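Local structure of AimR transcriptional regulator (Bacillus phage phi3T, 5ZVV) at residues A[59-64]-A[89-94]; A[222-227]-A[256-261]. The protein acts as a dimeric transcriptional activator in the phage lysis-lysogeny switch, turning on the aimX locus until the arbitrium peptide binds and makes it an inactive monomer. All coordinates share one frame; numbering follows the deposited sequence.

Interaction 1 of 2, residues A[59-64]-A[89-94]; sequences DSEEQL and NQWDTL
The carboxylate of Glu61 reaches Asn89 through a single water, and several groups hold it in place. Water 1 donates to Glu61 OE2 at 2.5 Å and also to Asn89 OD1 at 2.6 Å, thereby joining two oxygens that could not bond to each other directly. Tyr85 OH is hydrogen-bonded to Glu61 OE1, Lys54 makes a long, weak ion pair with OE2, and Asn89 ND2 is bonded to the backbone oxygen of Tyr85. The contact belongs to a TPR-like helical array: the first turn of helix 61-69 meets the junction where helix 77-88 ends in a Schellman motif at Gln90 and helix 92-103 begins after Trp91. Trp91, at the centre of an inverse gamma turn, directs its indole toward helix 61-69. Over one face lies Glu62, whose CG, anti to the backbone N (chi1 179°), makes a CH-pi contact, 3.6 Å from the centroid of the five-membered ring of Trp91 and almost on its normal. The chain runs on fully extended from there, which lays the Glu62 carboxylate nearly flat on the indole, the planes only 7° apart and CD 3.4 Å from Trp91 CD1. On the opposite face sits Asn89 CB. Glu61 instead comes to the rim, its carboxylate plane turned 82° from the ring and CD 3.9 Å from Trp91 CZ2. Leu65 and Ser86 also touch the indole. A second water extends the Glu62 side of the contact, donating to Glu62 OE2 at 3.2 Å and weakly accepting from Leu94 N.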
ATOM      1  N   ASP A  59     -18.752  30.437 -18.792  1.00 40.59           N
ATOM      2  CA  ASP A  59     -19.198  29.282 -19.561  1.00 33.59           C
ATOM      3  C   ASP A  59     -18.354  29.013 -20.798  1.00 32.95           C
ATOM      4  O   ASP A  59     -18.518  27.957 -21.419  1.00 34.66           O
ATOM      5  CB  ASP A  59     -20.661  29.454 -19.984  1.00 35.38           C
ATOM      6  CG  ASP A  59     -21.633  29.136 -18.868  1.00 39.54           C
ATOM      7  OD1 ASP A  59     -21.292  28.309 -17.995  1.00 40.04           O
ATOM      8  OD2 ASP A  59     -22.741  29.710 -18.864  1.00 46.96           O
ATOM      9  N   SER A  60     -17.462  29.929 -21.171  1.00 31.49           N
ATOM     10  CA  SER A  60     -16.650  29.773 -22.373  1.00 27.81           C
ATOM     11  C   SER A  60     -15.156  29.858 -22.081  1.00 29.26           C
ATOM     12  O   SER A  60     -14.361  30.053 -23.007  1.00 28.33           O
ATOM     13  CB  SER A  60     -17.043  30.822 -23.413  1.00 28.23           C
ATOM     14  OG  SER A  60     -16.900  32.127 -22.883  1.00 31.89           O
ATOM     15  N   GLU A  61     -14.751  29.708 -20.815  1.00 27.63           N
ATOM     16  CA  GLU A  61     -13.338  29.873 -20.484  1.00 30.02           C
ATOM     17  C   GLU A  61     -12.478  28.778 -21.106  1.00 26.75           C
ATOM     18  O   GLU A  61     -11.318  29.031 -21.451  1.00 24.99           O
ATOM     19  CB  GLU A  61     -13.141  29.910 -18.966  1.00 24.55           C
ATOM     20  CG  GLU A  61     -13.463  28.613 -18.248  1.00 26.09           C
ATOM     21  CD  GLU A  61     -12.850  28.547 -16.859  1.00 32.15           C
ATOM     22  OE1 GLU A  61     -11.926  29.339 -16.574  1.00 33.32           O
ATOM     23  OE2 GLU A  61     -13.292  27.698 -16.054  1.00 27.51           O
ATOM     24  N   GLU A  62     -13.021  27.568 -21.270  1.00 23.92           N
ATOM     25  CA  GLU A  62     -12.223  26.493 -21.855  1.00 26.46           C
ATOM     26  C   GLU A  62     -11.879  26.784 -23.310  1.00 26.48           C
ATOM     27  O   GLU A  62     -10.764  26.494 -23.760  1.00 26.74           O
ATOM     28  CB  GLU A  62     -12.953  25.154 -21.743  1.00 22.76           C
ATOM     29  CG  GLU A  62     -12.167  24.009 -22.365  1.00 21.39           C
ATOM     30  CD  GLU A  62     -12.825  22.661 -22.176  1.00 25.04           C
ATOM     31  OE1 GLU A  62     -13.942  22.613 -21.619  1.00 27.94           O
ATOM     32  OE2 GLU A  62     -12.224  21.648 -22.590  1.00 25.10           O
ATOM     33  N   GLN A  63     -12.816  27.361 -24.061  1.00 24.60           N
ATOM     34  CA  GLN A  63     -12.559  27.642 -25.470  1.00 28.77           C
ATOM     35  C   GLN A  63     -11.636  28.845 -25.630  1.00 24.41           C
ATOM     36  O   GLN A  63     -10.602  28.769 -26.312  1.00 29.75           O
ATOM     37  CB  GLN A  63     -13.882  27.861 -26.205  1.00 31.88           C
ATOM     38  CG  GLN A  63     -14.752  26.608 -26.328  1.00 31.89           C
ATOM     39  CD  GLN A  63     -15.548  26.292 -25.068  1.00 37.66           C
ATOM     40  OE1 GLN A  63     -15.657  27.118 -24.157  1.00 40.02           O
ATOM     41  NE2 GLN A  63     -16.110  25.089 -25.012  1.00 36.65           N
ATOM     42  N   LEU A  64     -11.991  29.964 -24.990  1.00 23.42           N
ATOM     43  CA  LEU A  64     -11.165  31.166 -25.064  1.00 25.24           C
ATOM     44  C   LEU A  64      -9.744  30.884 -24.596  1.00 23.69           C
ATOM     45  O   LEU A  64      -8.774  31.226 -25.282  1.00 27.95           O
ATOM     46  CB  LEU A  64     -11.791  32.283 -24.230  1.00 21.96           C
ATOM     47  CG  LEU A  64     -13.229  32.673 -24.576  1.00 28.47           C
ATOM     48  CD1 LEU A  64     -13.661  33.878 -23.762  1.00 19.94           C
ATOM     49  CD2 LEU A  64     -13.380  32.937 -26.068  1.00 27.68           C
ATOM     50  N   ASN A  89      -8.219  21.668 -14.585  1.00 19.00           N
ATOM     51  CA  ASN A  89      -9.563  21.730 -15.146  1.00 23.04           C
ATOM     52  C   ASN A  89      -9.928  20.487 -15.948  1.00 23.83           C
ATOM     53  O   ASN A  89     -11.080  20.374 -16.380  1.00 23.30           O
ATOM     54  CB  ASN A  89      -9.706  22.964 -16.043  1.00 19.00           C
ATOM     55  CG  ASN A  89      -9.932  24.240 -15.257  1.00 19.81           C
ATOM     56  OD1 ASN A  89     -11.036  24.502 -14.779  1.00 17.73           O
ATOM     57  ND2 ASN A  89      -8.890  25.053 -15.138  1.00 15.64           N
ATOM     58  N   GLN A  90      -8.979  19.568 -16.152  1.00 19.21           N
ATOM     59  CA  GLN A  90      -9.180  18.356 -16.951  1.00 28.22           C
ATOM     60  C   GLN A  90      -9.492  18.695 -18.409  1.00 26.57           C
ATOM     61  O   GLN A  90     -10.305  18.034 -19.059  1.00 27.42           O
ATOM     62  CB  GLN A  90     -10.263  17.456 -16.349  1.00 28.43           C
ATOM     63  CG  GLN A  90      -9.863  16.816 -15.027  1.00 34.80           C
ATOM     64  CD  GLN A  90     -10.990  16.021 -14.392  1.00 45.61           C
ATOM     65  OE1 GLN A  90     -12.098  15.959 -14.925  1.00 46.13           O
ATOM     66  NE2 GLN A  90     -10.711  15.412 -13.245  1.00 50.76           N
ATOM     67  N   TRP A  91      -8.834  19.734 -18.925  1.00 23.80           N
ATOM     68  CA  TRP A  91      -8.897  20.065 -20.347  1.00 25.77           C
ATOM     69  C   TRP A  91      -7.813  19.260 -21.069  1.00 23.55           C
ATOM     70  O   TRP A  91      -6.780  19.776 -21.502  1.00 19.93           O
ATOM     71  CB  TRP A  91      -8.729  21.565 -20.553  1.00 23.63           C
ATOM     72  CG  TRP A  91      -9.761  22.397 -19.856  1.00 21.78           C
ATOM     73  CD1 TRP A  91     -10.972  21.981 -19.385  1.00 27.82           C
ATOM     74  CD2 TRP A  91      -9.672  23.794 -19.550  1.00 21.16           C
ATOM     75  NE1 TRP A  91     -11.646  23.032 -18.809  1.00 22.48           N
ATOM     76  CE2 TRP A  91     -10.870  24.158 -18.902  1.00 23.90           C
ATOM     77  CE3 TRP A  91      -8.698  24.776 -19.765  1.00 21.72           C
ATOM     78  CZ2 TRP A  91     -11.117  25.458 -18.459  1.00 26.63           C
ATOM     79  CZ3 TRP A  91      -8.949  26.070 -19.329  1.00 22.70           C
ATOM     80  CH2 TRP A  91     -10.146  26.396 -18.683  1.00 19.75           C
ATOM     81  N   ASP A  92      -8.089  17.958 -21.208  1.00 22.73           N
ATOM     82  CA  ASP A  92      -7.053  16.992 -21.574  1.00 24.97           C
ATOM     83  C   ASP A  92      -6.440  17.288 -22.939  1.00 28.84           C
ATOM     84  O   ASP A  92      -5.222  17.172 -23.113  1.00 26.17           O
ATOM     85  CB  ASP A  92      -7.630  15.577 -21.556  1.00 29.82           C
ATOM     86  CG  ASP A  92      -8.006  15.117 -20.163  1.00 29.18           C
ATOM     87  OD1 ASP A  92      -7.411  15.621 -19.189  1.00 31.94           O
ATOM     88  OD2 ASP A  92      -8.897  14.247 -20.043  1.00 28.93           O
ATOM     89  N   THR A  93      -7.268  17.643 -23.925  1.00 23.51           N
ATOM     90  CA  THR A  93      -6.754  17.938 -25.261  1.00 30.16           C
ATOM     91  C   THR A  93      -5.788  19.117 -25.218  1.00 23.64           C
ATOM     92  O   THR A  93      -4.634  19.027 -25.670  1.00 28.00           O
ATOM     93  CB  THR A  93      -7.925  18.227 -26.208  1.00 28.27           C
ATOM     94  OG1 THR A  93      -8.847  17.131 -26.179  1.00 23.75           O
ATOM     95  CG2 THR A  93      -7.434  18.431 -27.634  1.00 26.09           C
ATOM     96  N   LEU A  94      -6.256  20.237 -24.663  1.00 25.33           N
ATOM     97  CA  LEU A  94      -5.400  21.400 -24.466  1.00 26.03           C
ATOM     98  C   LEU A  94      -4.173  21.045 -23.638  1.00 21.12           C
ATOM     99  O   LEU A  94      -3.055  21.451 -23.972  1.00 23.98           O
ATOM    100  CB  LEU A  94      -6.199  22.518 -23.795  1.00 24.53           C
ATOM    101  CG  LEU A  94      -5.464  23.823 -23.492  1.00 23.68           C
ATOM    102  CD1 LEU A  94      -4.958  24.462 -24.775  1.00 24.36           C
ATOM    103  CD2 LEU A  94      -6.371  24.779 -22.741  1.00 23.03           C
TER
HETATM  104  O   HOH W   1     -12.514  26.522 -13.965  1.00 23.18           O
HETATM  105  O   HOH W   2      -9.595  20.325 -23.922  1.00 29.38           O

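Interaction 2 of 2, residues A[222-227]-A[256-261]; sequences NVNRIC and YAKNPV
The Tyr256 ring carries Cys227 on one face, while Asn224 and a water meet its rim. Cys227 CB stands over the middle of the Tyr256 ring in a CH-pi contact, 3.4 Å from the centroid and 7° off the normal. The sulfur is set further out on the same face: with SG anti to the carbonyl carbon (chi1 -65°), Cys227 SG lies 4.4 Å from the Tyr256 centroid, a sulfur-aromatic contact. At the edge, Asn224 ND2 approaches Tyr256 CD1 to 3.4 Å near the ring plane, and the amide is turned 48° from the ring. Water 3 lies in the ring plane beyond the hydroxyl, 2.7 Å from Tyr256 OH, and reaches Asn222 OD1 by a weak bond. Phe228, the residue after Cys227 in helix 224-237, also packs against Tyr256.

Nearer the backbone, Asn224 O comes to 3.3 Å from Tyr256 CB. The other end of the Asn224 amide faces the aliphatic chain of Lys258. There Lys258 CG lies against the oxygen, 3.7 Å from Asn224 OD1, and the bend at the second torsion folds the chain back so that CE lies beside it too. That oxygen has its polar partner elsewhere, in a hydrogen bond from Lys54 NZ. The ammonium of Lys258 likewise turns to other groups, among them Lys255 O, to which it makes a weak bond.

Val223 occupies the N-cap position of helix 224-237, and Asn259 caps helix 260-277 through His262 N. The first turn of helix 224-237 packs on the linker leading from helix 243-252 into helix 260-277, an inter-helix junction in keeping with the TPR-like helical array of this family.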
ATOM      1  N   ASN A 222     -11.290  28.639  -7.361  1.00 25.09           N
ATOM      2  CA  ASN A 222     -12.472  28.881  -8.178  1.00 26.54           C
ATOM      3  C   ASN A 222     -12.503  27.984  -9.410  1.00 25.61           C
ATOM      4  O   ASN A 222     -13.264  28.251 -10.346  1.00 25.53           O
ATOM      5  CB  ASN A 222     -12.546  30.353  -8.588  1.00 34.82           C
ATOM      6  CG  ASN A 222     -12.879  31.263  -7.421  1.00 43.80           C
ATOM      7  OD1 ASN A 222     -13.788  30.979  -6.639  1.00 42.02           O
ATOM      8  ND2 ASN A 222     -12.137  32.357  -7.291  1.00 43.47           N
ATOM      9  N   VAL A 223     -11.680  26.935  -9.436  1.00 20.75           N
ATOM     10  CA  VAL A 223     -11.732  25.962 -10.519  1.00 23.92           C
ATOM     11  C   VAL A 223     -13.005  25.141 -10.381  1.00 25.32           C
ATOM     12  O   VAL A 223     -13.330  24.655  -9.290  1.00 18.89           O
ATOM     13  CB  VAL A 223     -10.480  25.072 -10.503  1.00 19.25           C
ATOM     14  CG1 VAL A 223     -10.621  23.921 -11.498  1.00 21.10           C
ATOM     15  CG2 VAL A 223      -9.244  25.896 -10.820  1.00 21.37           C
ATOM     16  N   ASN A 224     -13.736  24.990 -11.491  1.00 22.83           N
ATOM     17  CA  ASN A 224     -15.038  24.330 -11.440  1.00 23.45           C
ATOM     18  C   ASN A 224     -14.916  22.881 -10.984  1.00 19.29           C
ATOM     19  O   ASN A 224     -15.736  22.406 -10.190  1.00 20.87           O
ATOM     20  CB  ASN A 224     -15.727  24.407 -12.804  1.00 21.84           C
ATOM     21  CG  ASN A 224     -16.252  25.797 -13.117  1.00 20.17           C
ATOM     22  OD1 ASN A 224     -16.066  26.312 -14.219  1.00 23.10           O
ATOM     23  ND2 ASN A 224     -16.908  26.412 -12.142  1.00 26.13           N
ATOM     24  N   ARG A 225     -13.901  22.164 -11.470  1.00 20.66           N
ATOM     25  CA  ARG A 225     -13.734  20.763 -11.086  1.00 22.14           C
ATOM     26  C   ARG A 225     -13.501  20.631  -9.584  1.00 21.09           C
ATOM     27  O   ARG A 225     -14.140  19.808  -8.910  1.00 22.83           O
ATOM     28  CB  ARG A 225     -12.580  20.141 -11.880  1.00 20.04           C
ATOM     29  CG  ARG A 225     -12.344  18.652 -11.621  1.00 25.02           C
ATOM     30  CD  ARG A 225     -11.374  18.417 -10.458  1.00 35.75           C
ATOM     31  NE  ARG A 225      -9.987  18.630 -10.853  1.00 34.17           N
ATOM     32  CZ  ARG A 225      -9.093  17.656 -10.971  1.00 33.83           C
ATOM     33  NH1 ARG A 225      -7.855  17.935 -11.349  1.00 30.77           N
ATOM     34  NH2 ARG A 225      -9.440  16.404 -10.703  1.00 34.36           N
ATOM     35  N   ILE A 226     -12.584  21.440  -9.044  1.00 21.33           N
ATOM     36  CA  ILE A 226     -12.258  21.375  -7.622  1.00 16.59           C
ATOM     37  C   ILE A 226     -13.502  21.615  -6.778  1.00 17.19           C
ATOM     38  O   ILE A 226     -13.823  20.832  -5.878  1.00 17.83           O
ATOM     39  CB  ILE A 226     -11.145  22.381  -7.280  1.00 21.23           C
ATOM     40  CG1 ILE A 226      -9.827  21.982  -7.955  1.00 18.22           C
ATOM     41  CG2 ILE A 226     -10.972  22.506  -5.763  1.00 22.75           C
ATOM     42  CD1 ILE A 226      -9.255  20.665  -7.466  1.00 19.60           C
ATOM     43  N   CYS A 227     -14.226  22.699  -7.061  1.00 19.82           N
ATOM     44  CA  CYS A 227     -15.386  23.037  -6.242  1.00 21.24           C
ATOM     45  C   CYS A 227     -16.497  22.008  -6.404  1.00 20.61           C
ATOM     46  O   CYS A 227     -17.184  21.671  -5.431  1.00 22.40           O
ATOM     47  CB  CYS A 227     -15.888  24.434  -6.596  1.00 23.04           C
ATOM     48  SG  CYS A 227     -14.725  25.754  -6.203  1.00 23.39           S
ATOM     49  N   TYR A 256     -20.977  24.217 -10.700  1.00 17.50           N
ATOM     50  CA  TYR A 256     -19.603  23.871 -11.031  1.00 20.18           C
ATOM     51  C   TYR A 256     -19.500  22.681 -11.980  1.00 20.99           C
ATOM     52  O   TYR A 256     -18.386  22.298 -12.350  1.00 20.21           O
ATOM     53  CB  TYR A 256     -18.812  23.582  -9.747  1.00 20.92           C
ATOM     54  CG  TYR A 256     -18.799  24.733  -8.762  1.00 21.94           C
ATOM     55  CD1 TYR A 256     -18.052  25.877  -9.011  1.00 18.73           C
ATOM     56  CD2 TYR A 256     -19.534  24.673  -7.584  1.00 18.28           C
ATOM     57  CE1 TYR A 256     -18.037  26.931  -8.117  1.00 20.63           C
ATOM     58  CE2 TYR A 256     -19.523  25.722  -6.683  1.00 23.33           C
ATOM     59  CZ  TYR A 256     -18.773  26.847  -6.954  1.00 23.55           C
ATOM     60  OH  TYR A 256     -18.758  27.891  -6.060  1.00 26.69           O
ATOM     61  N   ALA A 257     -20.623  22.087 -12.375  1.00 18.71           N
ATOM     62  CA  ALA A 257     -20.631  20.961 -13.305  1.00 20.23           C
ATOM     63  C   ALA A 257     -20.750  21.509 -14.724  1.00 23.84           C
ATOM     64  O   ALA A 257     -21.775  22.092 -15.088  1.00 20.22           O
ATOM     65  CB  ALA A 257     -21.773  20.003 -12.980  1.00 15.44           C
ATOM     66  N   LYS A 258     -19.701  21.322 -15.525  1.00 21.36           N
ATOM     67  CA  LYS A 258     -19.618  21.928 -16.850  1.00 23.89           C
ATOM     68  C   LYS A 258     -19.586  20.905 -17.977  1.00 24.03           C
ATOM     69  O   LYS A 258     -19.327  21.278 -19.127  1.00 21.86           O
ATOM     70  CB  LYS A 258     -18.387  22.835 -16.936  1.00 23.93           C
ATOM     71  CG  LYS A 258     -18.417  23.992 -15.954  1.00 20.65           C
ATOM     72  CD  LYS A 258     -19.713  24.776 -16.079  1.00 20.97           C
ATOM     73  CE  LYS A 258     -19.787  25.899 -15.059  1.00 23.90           C
ATOM     74  NZ  LYS A 258     -21.081  26.637 -15.143  1.00 31.24           N
ATOM     75  N   ASN A 259     -19.832  19.635 -17.681  1.00 24.93           N
ATOM     76  CA  ASN A 259     -19.864  18.587 -18.688  1.00 23.10           C
ATOM     77  C   ASN A 259     -20.847  17.518 -18.223  1.00 25.86           C
ATOM     78  O   ASN A 259     -21.147  17.431 -17.030  1.00 24.36           O
ATOM     79  CB  ASN A 259     -18.472  17.984 -18.926  1.00 19.51           C
ATOM     80  CG  ASN A 259     -17.838  17.450 -17.662  1.00 22.65           C
ATOM     81  OD1 ASN A 259     -18.268  16.433 -17.123  1.00 25.89           O
ATOM     82  ND2 ASN A 259     -16.800  18.129 -17.188  1.00 28.65           N
ATOM     83  N   PRO A 260     -21.377  16.714 -19.146  1.00 22.97           N
ATOM     84  CA  PRO A 260     -22.399  15.729 -18.741  1.00 22.23           C
ATOM     85  C   PRO A 260     -21.889  14.662 -17.788  1.00 23.14           C
ATOM     86  O   PRO A 260     -22.698  14.070 -17.066  1.00 20.46           O
ATOM     87  CB  PRO A 260     -22.857  15.120 -20.078  1.00 28.48           C
ATOM     88  CG  PRO A 260     -21.781  15.460 -21.060  1.00 33.66           C
ATOM     89  CD  PRO A 260     -21.212  16.768 -20.605  1.00 28.94           C
ATOM     90  N   VAL A 261     -20.581  14.405 -17.745  1.00 23.77           N
ATOM     91  CA  VAL A 261     -20.061  13.380 -16.841  1.00 19.71           C
ATOM     92  C   VAL A 261     -20.228  13.814 -15.388  1.00 24.83           C
ATOM     93  O   VAL A 261     -20.751  13.066 -14.550  1.00 26.54           O
ATOM     94  CB  VAL A 261     -18.591  13.069 -17.177  1.00 25.70           C
ATOM     95  CG1 VAL A 261     -17.968  12.212 -16.087  1.00 26.26           C
ATOM     96  CG2 VAL A 261     -18.495  12.367 -18.528  1.00 30.38           C
TER
HETATM   97  O   HOH W   3     -16.958  29.862  -6.225  1.00 40.41           O

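In the fold
Starting from the N terminus, of the two contacts interaction 1 closes first, where residues 89-94 return to 59-64 after helices 61-69 and 77-88. Interaction 2 opens much later, when 256-261 comes back to 222-227 after helices 224-237 and 243-252. The two loops therefore follow one another in series, neither enclosing nor crossing the other, yet their centres lie only 11 Å apart. Asp59 pairs weakly with Lys258, Asn89 packs on Val223, and Gln90 lies beside Arg225, while Lys54 serves both contacts. Helix ends distant in sequence are thus gathered into one cluster within the TPR-like array.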